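Local structure of polyisoprenyl-teichoic acid--peptidoglycan teichoic acid transferase TagV (Bacillus subtilis, 6UF3) at residues S27-T32 with Q166-L171; K38-L43 with A170-M175; L43-D48 with E78-F83. The protein is a transferase of the LytR-CpsA-Psr family, with an alpha/beta fold in which helices cover both faces of a central mixed beta-sheet. All coordinates share one frame; numbering follows the deposited sequence.

Contact 1: S27-T32 with Q166-L171; sequences SLIVVT and QILNAL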
loop_
_atom_site.group_PDB
_atom_site.type_symbol
_atom_site.label_atom_id
_atom_site.label_comp_id
_atom_site.label_asym_id
_atom_site.label_seq_id
_atom_site.Cartn_x
_atom_site.Cartn_y
_atom_site.Cartn_z
ATOM N N SER A 27 3.609 -5.692 -1.149
ATOM C CA SER A 27 2.389 -4.899 -1.050
ATOM C C SER A 27 2.601 -3.593 -1.793
ATOM O O SER A 27 3.631 -2.938 -1.603
ATOM C CB SER A 27 2.033 -4.644 0.422
ATOM O OG SER A 27 0.836 -3.885 0.532
ATOM N N LEU A 28 1.642 -3.223 -2.646
ATOM C CA LEU A 28 1.685 -1.967 -3.392
ATOM C C LEU A 28 0.313 -1.322 -3.319
ATOM O O LEU A 28 -0.631 -1.829 -3.930
ATOM C CB LEU A 28 2.048 -2.186 -4.858
ATOM C CG LEU A 28 3.474 -2.657 -5.165
ATOM C CD1 LEU A 28 3.567 -2.926 -6.649
ATOM C CD2 LEU A 28 4.524 -1.654 -4.740
ATOM N N ILE A 29 0.205 -0.201 -2.609
ATOM C CA ILE A 29 -1.069 0.501 -2.483
ATOM C C ILE A 29 -0.863 1.970 -2.811
ATOM O O ILE A 29 0.002 2.624 -2.227
ATOM C CB ILE A 29 -1.663 0.352 -1.075
ATOM C CG1 ILE A 29 -1.880 -1.124 -0.739
ATOM C CG2 ILE A 29 -2.992 1.117 -1.006
ATOM C CD1 ILE A 29 -2.163 -1.404 0.731
ATOM N N VAL A 30 -1.677 2.498 -3.720
ATOM C CA VAL A 30 -1.644 3.906 -4.093
ATOM C C VAL A 30 -2.845 4.594 -3.462
ATOM O O VAL A 30 -3.970 4.090 -3.550
ATOM C CB VAL A 30 -1.669 4.071 -5.619
ATOM C CG1 VAL A 30 -1.872 5.522 -6.006
ATOM C CG2 VAL A 30 -0.343 3.548 -6.196
ATOM N N VAL A 31 -2.606 5.736 -2.821
ATOM C CA VAL A 31 -3.677 6.593 -2.309
ATOM C C VAL A 31 -3.543 7.944 -2.992
ATOM O O VAL A 31 -2.439 8.495 -3.065
ATOM C CB VAL A 31 -3.602 6.740 -0.777
ATOM C CG1 VAL A 31 -4.643 7.755 -0.273
ATOM C CG2 VAL A 31 -3.793 5.392 -0.102
ATOM N N THR A 32 -4.649 8.475 -3.513
ATOM C CA THR A 32 -4.662 9.835 -4.032
ATOM C C THR A 32 -5.499 10.705 -3.095
ATOM O O THR A 32 -6.487 10.242 -2.524
ATOM C CB THR A 32 -5.184 9.908 -5.478
ATOM O OG1 THR A 32 -6.477 9.302 -5.572
ATOM C CG2 THR A 32 -4.243 9.154 -6.426
ATOM N N GLN A 166 -7.265 -3.404 4.381
ATOM C CA GLN A 166 -7.918 -3.310 5.692
ATOM C C GLN A 166 -7.001 -2.682 6.739
ATOM O O GLN A 166 -7.433 -1.842 7.547
ATOM C CB GLN A 166 -8.346 -4.704 6.144
ATOM C CG GLN A 166 -9.774 -4.832 6.582
ATOM C CD GLN A 166 -10.107 -6.250 6.994
ATOM O OE1 GLN A 166 -9.331 -7.177 6.752
ATOM N NE2 GLN A 166 -11.255 -6.425 7.630
ATOM N N ILE A 167 -5.734 -3.103 6.762
ATOM C CA ILE A 167 -4.771 -2.539 7.709
ATOM C C ILE A 167 -4.583 -1.048 7.453
ATOM O O ILE A 167 -4.586 -0.230 8.383
ATOM C CB ILE A 167 -3.436 -3.302 7.621
ATOM C CG1 ILE A 167 -3.595 -4.697 8.224
ATOM C CG2 ILE A 167 -2.290 -2.534 8.303
ATOM C CD1 ILE A 167 -2.583 -5.696 7.691
ATOM N N LEU A 168 -4.393 -0.673 6.180
ATOM C CA LEU A 168 -4.179 0.741 5.879
ATOM C C LEU A 168 -5.411 1.576 6.220
ATOM O O LEU A 168 -5.289 2.694 6.730
ATOM C CB LEU A 168 -3.801 0.924 4.410
ATOM C CG LEU A 168 -3.471 2.340 3.934
ATOM C CD1 LEU A 168 -2.352 2.965 4.749
ATOM C CD2 LEU A 168 -3.083 2.266 2.438
ATOM N N ASN A 169 -6.606 1.047 5.946
ATOM C CA ASN A 169 -7.831 1.744 6.328
ATOM C C ASN A 169 -7.893 1.939 7.833
ATOM O O ASN A 169 -8.317 3.000 8.313
ATOM C CB ASN A 169 -9.066 0.965 5.861
ATOM C CG ASN A 169 -9.325 1.105 4.362
ATOM O OD1 ASN A 169 -8.828 2.022 3.717
ATOM N ND2 ASN A 169 -10.109 0.191 3.814
ATOM N N ALA A 170 -7.481 0.923 8.598
ATOM C CA ALA A 170 -7.523 1.050 10.054
ATOM C C ALA A 170 -6.554 2.118 10.545
ATOM O O ALA A 170 -6.866 2.876 11.476
ATOM C CB ALA A 170 -7.219 -0.303 10.699
ATOM N N LEU A 171 -5.373 2.193 9.930
ATOM C CA LEU A 171 -4.431 3.258 10.276
ATOM C C LEU A 171 -5.002 4.634 9.940
ATOM O O LEU A 171 -4.858 5.585 10.717
ATOM C CB LEU A 171 -3.099 3.031 9.547
ATOM C CG LEU A 171 -2.277 1.860 10.098
ATOM C CD1 LEU A 171 -1.150 1.444 9.150
ATOM C CD2 LEU A 171 -1.726 2.175 11.492
#
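The turn of helix that carries L168 up to I29 and V31 is tied by the backbone bond from A170 N to Q166 O, 3.0 Å, and nothing polar passes from this helix segment to the strand segment. What joins the two is methyl contact, and all of it falls on one branch of the leucine. L168 CD2 meets I29 CG2 at 3.6 Å, the two side chains reaching toward each other tip to tip. I29 CD1 comes up to L168 CD2 at 4.2 Å, and V31 CG2 lies 4.1 Å from the same L168 CD2, its side chain set at a slant to the leucine. The torsion of L168 explains the reach: CG is anti to the backbone N (chi1 -177°), which extends the side chain from the helix toward the sheet. This is the layered packing of an alpha/beta fold, with helix 158-177 lying on one face of the mixed sheet and strand 25-34 near its middle. I29 and V31 are two residues apart on the strand and therefore present the same face, whereas V30 between them faces helix 72-84 on the other. M42 of the adjoining strand touches both I29 and L168, while the side-chain amide of Q166 bonds to D112 and Y146.

Contact 2: K38-L43 with A170-M175; sequences KTMKML and ALIDRM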
loop_
_atom_site.group_PDB
_atom_site.type_symbol
_atom_site.label_atom_id
_atom_site.label_comp_id
_atom_site.label_asym_id
_atom_site.label_seq_id
_atom_site.Cartn_x
_atom_site.Cartn_y
_atom_site.Cartn_z
ATOM N N LYS A 38 -11.094 17.379 1.019
ATOM C CA LYS A 38 -11.054 16.318 2.027
ATOM C C LYS A 38 -11.489 14.973 1.450
ATOM O O LYS A 38 -12.283 14.248 2.056
ATOM C CB LYS A 38 -11.914 16.682 3.247
ATOM C CG LYS A 38 -11.433 17.889 4.011
ATOM C CD LYS A 38 -12.512 18.375 4.970
ATOM C CE LYS A 38 -11.952 18.706 6.341
ATOM N NZ LYS A 38 -10.751 19.592 6.270
ATOM N N THR A 39 -10.959 14.622 0.270
ATOM C CA THR A 39 -11.316 13.338 -0.323
ATOM C C THR A 39 -10.073 12.487 -0.554
ATOM O O THR A 39 -8.950 12.998 -0.607
ATOM C CB THR A 39 -12.078 13.502 -1.648
ATOM O OG1 THR A 39 -11.286 14.253 -2.575
ATOM C CG2 THR A 39 -13.411 14.229 -1.410
ATOM N N MET A 40 -10.309 11.174 -0.680
ATOM C CA MET A 40 -9.270 10.172 -0.922
ATOM C C MET A 40 -9.769 9.079 -1.856
ATOM O O MET A 40 -10.940 8.701 -1.832
ATOM C CB MET A 40 -8.817 9.460 0.364
ATOM C CG MET A 40 -8.037 10.276 1.358
ATOM S SD MET A 40 -7.269 9.146 2.553
ATOM C CE MET A 40 -7.130 10.254 3.960
ATOM N N LYS A 41 -8.839 8.519 -2.635
ATOM C CA LYS A 41 -9.083 7.303 -3.398
ATOM C C LYS A 41 -7.949 6.330 -3.113
ATOM O O LYS A 41 -6.856 6.748 -2.723
ATOM C CB LYS A 41 -9.186 7.580 -4.902
ATOM C CG LYS A 41 -10.254 8.609 -5.219
ATOM C CD LYS A 41 -10.660 8.611 -6.691
ATOM C CE LYS A 41 -11.628 9.734 -6.976
ATOM N NZ LYS A 41 -12.943 9.568 -6.293
ATOM N N MET A 42 -8.229 5.033 -3.271
ATOM C CA MET A 42 -7.262 3.994 -2.923
ATOM C C MET A 42 -7.318 2.859 -3.933
ATOM O O MET A 42 -8.397 2.476 -4.383
ATOM C CB MET A 42 -7.511 3.435 -1.502
ATOM C CG MET A 42 -6.472 2.368 -1.082
ATOM S SD MET A 42 -6.728 1.645 0.551
ATOM C CE MET A 42 -6.588 3.101 1.588
ATOM N N LEU A 43 -6.141 2.321 -4.275
ATOM C CA LEU A 43 -6.024 1.247 -5.247
ATOM C C LEU A 43 -4.858 0.345 -4.855
ATOM O O LEU A 43 -3.739 0.836 -4.724
ATOM C CB LEU A 43 -5.796 1.853 -6.634
ATOM C CG LEU A 43 -5.398 1.008 -7.836
ATOM C CD1 LEU A 43 -6.612 0.262 -8.378
ATOM C CD2 LEU A 43 -4.798 1.914 -8.882
ATOM N N ALA A 170 -7.481 0.923 8.598
ATOM C CA ALA A 170 -7.523 1.050 10.054
ATOM C C ALA A 170 -6.554 2.118 10.545
ATOM O O ALA A 170 -6.866 2.876 11.476
ATOM C CB ALA A 170 -7.219 -0.303 10.699
ATOM N N LEU A 171 -5.373 2.193 9.930
ATOM C CA LEU A 171 -4.431 3.258 10.276
ATOM C C LEU A 171 -5.002 4.634 9.940
ATOM O O LEU A 171 -4.858 5.585 10.717
ATOM C CB LEU A 171 -3.099 3.031 9.547
ATOM C CG LEU A 171 -2.277 1.860 10.098
ATOM C CD1 LEU A 171 -1.150 1.444 9.150
ATOM C CD2 LEU A 171 -1.726 2.175 11.492
ATOM N N ILE A 172 -5.630 4.765 8.764
ATOM C CA ILE A 172 -6.255 6.032 8.392
ATOM C C ILE A 172 -7.326 6.416 9.401
ATOM O O ILE A 172 -7.439 7.581 9.796
ATOM C CB ILE A 172 -6.833 5.940 6.964
ATOM C CG1 ILE A 172 -5.700 5.847 5.940
ATOM C CG2 ILE A 172 -7.739 7.136 6.672
ATOM C CD1 ILE A 172 -6.141 5.464 4.543
ATOM N N ASP A 173 -8.142 5.448 9.821
ATOM C CA ASP A 173 -9.202 5.742 10.780
ATOM C C ASP A 173 -8.621 6.164 12.116
ATOM O O ASP A 173 -9.129 7.094 12.759
ATOM C CB ASP A 173 -10.115 4.525 10.947
ATOM C CG ASP A 173 -11.018 4.323 9.749
ATOM O OD1 ASP A 173 -11.268 5.330 9.068
ATOM O OD2 ASP A 173 -11.457 3.183 9.485
ATOM N N ARG A 174 -7.547 5.499 12.545
ATOM C CA ARG A 174 -6.914 5.875 13.803
ATOM C C ARG A 174 -6.392 7.303 13.742
ATOM O O ARG A 174 -6.658 8.110 14.639
ATOM C CB ARG A 174 -5.786 4.907 14.142
ATOM C CG ARG A 174 -4.960 5.403 15.294
ATOM C CD ARG A 174 -5.711 5.165 16.588
ATOM N NE ARG A 174 -5.853 3.735 16.811
ATOM C CZ ARG A 174 -4.867 2.964 17.254
ATOM N NH1 ARG A 174 -5.061 1.664 17.425
ATOM N NH2 ARG A 174 -3.688 3.499 17.534
ATOM N N MET A 175 -5.655 7.639 12.683
ATOM C CA MET A 175 -5.148 9.003 12.582
ATOM C C MET A 175 -6.285 10.011 12.445
ATOM O O MET A 175 -6.224 11.092 13.037
ATOM C CB MET A 175 -4.152 9.128 11.421
ATOM C CG MET A 175 -4.757 9.556 10.082
ATOM S SD MET A 175 -3.552 10.159 8.869
ATOM C CE MET A 175 -4.592 11.211 7.866
#
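I172 of the helix is met by two methionines of the strand, M40 and M42, and the contact between the segments consists of apolar side chains alone. Each methionine uses its terminal methyl, and each finds a different branch of the isoleucine. M42 CE lies 3.8 Å from I172 CD1, the two side chains coming tip to tip; M40 CE lies 4.2 Å from I172 CG2, the pair sliding past each other in opposite directions. Chain shape separates the two approaches. M40 stays extended beyond CG, whereas M42 bends at its last torsion (chi3 -61°), turning its methyl aside from the line of the chain.

The polar interactions belong to the surroundings. K41, pointing to the other face of the sheet, forms a salt bridge with D220, and D173 OD1 accepts a bond from the backbone N of S216. At the start of the strand, K38 and T39 both face D34 in a G1 beta bulge.

Strand 39-44 runs between strands 25-34 and 220-222, with helix 158-177 over the face that bears M40 and M42, and helix 243-257 against the opposite face, where K41 and L43 touch it.

Contact 3: L43-D48 with E78-F83; sequences LSIPRD and ETVENF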
loop_
_atom_site.group_PDB
_atom_site.type_symbol
_atom_site.label_atom_id
_atom_site.label_comp_id
_atom_site.label_asym_id
_atom_site.label_seq_id
_atom_site.Cartn_x
_atom_site.Cartn_y
_atom_site.Cartn_z
ATOM N N LEU A 43 -6.141 2.321 -4.275
ATOM C CA LEU A 43 -6.024 1.247 -5.247
ATOM C C LEU A 43 -4.858 0.345 -4.855
ATOM O O LEU A 43 -3.739 0.836 -4.724
ATOM C CB LEU A 43 -5.796 1.853 -6.634
ATOM C CG LEU A 43 -5.398 1.008 -7.836
ATOM C CD1 LEU A 43 -6.612 0.262 -8.378
ATOM C CD2 LEU A 43 -4.798 1.914 -8.882
ATOM N N SER A 44 -5.101 -0.958 -4.657
ATOM C CA SER A 44 -3.959 -1.865 -4.532
ATOM C C SER A 44 -3.610 -2.441 -5.893
ATOM O O SER A 44 -4.461 -2.558 -6.771
ATOM C CB SER A 44 -4.223 -2.992 -3.526
ATOM O OG SER A 44 -5.328 -3.794 -3.897
ATOM N N ILE A 45 -2.340 -2.777 -6.069
ATOM C CA ILE A 45 -1.868 -3.390 -7.306
ATOM C C ILE A 45 -1.384 -4.799 -6.986
ATOM O O ILE A 45 -0.417 -4.959 -6.232
ATOM C CB ILE A 45 -0.743 -2.579 -7.962
ATOM C CG1 ILE A 45 -1.164 -1.113 -8.156
ATOM C CG2 ILE A 45 -0.356 -3.240 -9.279
ATOM C CD1 ILE A 45 0.017 -0.170 -8.489
ATOM N N PRO A 46 -2.002 -5.844 -7.548
ATOM C CA PRO A 46 -1.573 -7.219 -7.253
ATOM C C PRO A 46 -0.102 -7.420 -7.585
ATOM O O PRO A 46 0.403 -6.868 -8.563
ATOM C CB PRO A 46 -2.474 -8.071 -8.159
ATOM C CG PRO A 46 -3.706 -7.230 -8.351
ATOM C CD PRO A 46 -3.236 -5.804 -8.362
ATOM N N ARG A 47 0.578 -8.213 -6.747
ATOM C CA ARG A 47 2.030 -8.371 -6.866
ATOM C C ARG A 47 2.426 -9.011 -8.189
ATOM O O ARG A 47 3.544 -8.793 -8.675
ATOM C CB ARG A 47 2.568 -9.209 -5.704
ATOM N N ASP A 48 1.534 -9.803 -8.781
ATOM C CA ASP A 48 1.815 -10.510 -10.027
ATOM C C ASP A 48 1.343 -9.756 -11.263
ATOM O O ASP A 48 1.343 -10.333 -12.352
ATOM C CB ASP A 48 1.179 -11.899 -10.004
ATOM C CG ASP A 48 1.665 -12.747 -8.845
ATOM O OD1 ASP A 48 2.862 -13.087 -8.828
ATOM O OD2 ASP A 48 0.856 -13.069 -7.946
ATOM N N GLU A 78 8.612 4.552 -10.406
ATOM C CA GLU A 78 8.465 4.904 -11.814
ATOM C C GLU A 78 7.622 3.878 -12.564
ATOM O O GLU A 78 6.871 4.234 -13.481
ATOM C CB GLU A 78 9.842 5.041 -12.461
ATOM C CG GLU A 78 9.872 6.046 -13.584
ATOM C CD GLU A 78 11.176 6.010 -14.373
ATOM O OE1 GLU A 78 12.071 5.213 -14.020
ATOM O OE2 GLU A 78 11.295 6.778 -15.347
ATOM N N THR A 79 7.739 2.599 -12.203
ATOM C CA THR A 79 6.916 1.584 -12.846
ATOM C C THR A 79 5.436 1.792 -12.529
ATOM O O THR A 79 4.584 1.662 -13.417
ATOM C CB THR A 79 7.386 0.188 -12.426
ATOM O OG1 THR A 79 8.736 0.003 -12.868
ATOM C CG2 THR A 79 6.504 -0.898 -13.060
ATOM N N VAL A 80 5.122 2.166 -11.284
ATOM C CA VAL A 80 3.738 2.463 -10.921
ATOM C C VAL A 80 3.253 3.725 -11.624
ATOM O O VAL A 80 2.110 3.782 -12.104
ATOM C CB VAL A 80 3.613 2.568 -9.388
ATOM C CG1 VAL A 80 2.239 3.154 -8.998
ATOM C CG2 VAL A 80 3.798 1.198 -8.773
ATOM N N GLU A 81 4.097 4.760 -11.691
ATOM C CA GLU A 81 3.740 5.969 -12.439
ATOM C C GLU A 81 3.364 5.636 -13.884
ATOM O O GLU A 81 2.362 6.131 -14.415
ATOM C CB GLU A 81 4.896 6.973 -12.409
ATOM C CG GLU A 81 5.034 7.694 -11.064
ATOM C CD GLU A 81 6.184 8.682 -11.024
ATOM O OE1 GLU A 81 7.245 8.428 -11.650
ATOM O OE2 GLU A 81 6.041 9.733 -10.361
ATOM N N ASN A 82 4.175 4.815 -14.544
ATOM C CA ASN A 82 3.895 4.465 -15.932
ATOM C C ASN A 82 2.619 3.639 -16.052
ATOM O O ASN A 82 1.839 3.818 -17.000
ATOM C CB ASN A 82 5.078 3.693 -16.510
ATOM C CG ASN A 82 6.289 4.573 -16.747
ATOM O OD1 ASN A 82 6.231 5.789 -16.552
ATOM N ND2 ASN A 82 7.393 3.966 -17.185
ATOM N N PHE A 83 2.403 2.723 -15.111
ATOM C CA PHE A 83 1.233 1.855 -15.152
ATOM C C PHE A 83 -0.058 2.643 -14.953
ATOM O O PHE A 83 -1.046 2.420 -15.672
ATOM C CB PHE A 83 1.377 0.770 -14.086
ATOM C CG PHE A 83 0.245 -0.207 -14.059
ATOM C CD1 PHE A 83 -0.016 -1.019 -15.144
ATOM C CD2 PHE A 83 -0.553 -0.324 -12.932
ATOM C CE1 PHE A 83 -1.059 -1.924 -15.112
ATOM C CE2 PHE A 83 -1.594 -1.227 -12.898
ATOM C CZ PHE A 83 -1.848 -2.024 -13.991
#
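I45 divides its two branches between V80 and F83 of the helix. The longer branch ends at V80: I45 CD1 faces both methyls of the valine, 4.0 Å from V80 CG1 and equally far from V80 CG2, and the side chains meet at a slant rather than end to end. The shorter branch turns to F83, where I45 CG2 approaches F83 CE2 obliquely at 4.3 Å. The first torsion of I45 makes this division possible, since CG1 lies beside the backbone N (chi1 -53°) while CG2 is anti to it. F83, with CG anti to its own backbone N (chi1 -178°), holds its ring out from the helix toward the isoleucine. In the alpha/beta layering of the protein, helix 72-84 here packs against the chain that continues from strand 39-44, on the face of the sheet turned away from helix 158-177. I45 remains tied to the neighbouring strand by a backbone hydrogen bond with L28, and V80 also touches V30 of that strand. The side chain of F83 also touches V51, P241 and L246, the last of these on helix 243-257, while the backbone oxygen of F83 accepts a hydrogen bond from R250 NE of the same helix.

Overall arrangement
All three contacts are buried and apolar, and they illustrate how one sheet is covered on two sides. In contact 3 every touching residue is buried; in contacts 1 and 2 the helix residue stays partly exposed. Contacts 1 and 2 share helix 158-177 and lie about 7 Å apart, centre to centre, on neighbouring strands; contact 1 is the more central in the chain. Contact 3 uses helix 72-84 on the opposite face, its centre about 14 Å from that of contact 1, and shares L43 with contact 2. The chemistry differs in detail: contact 1 is wholly branched aliphatic, contact 2 sets two methionine methyls against an isoleucine, and contact 3 adds an aromatic ring.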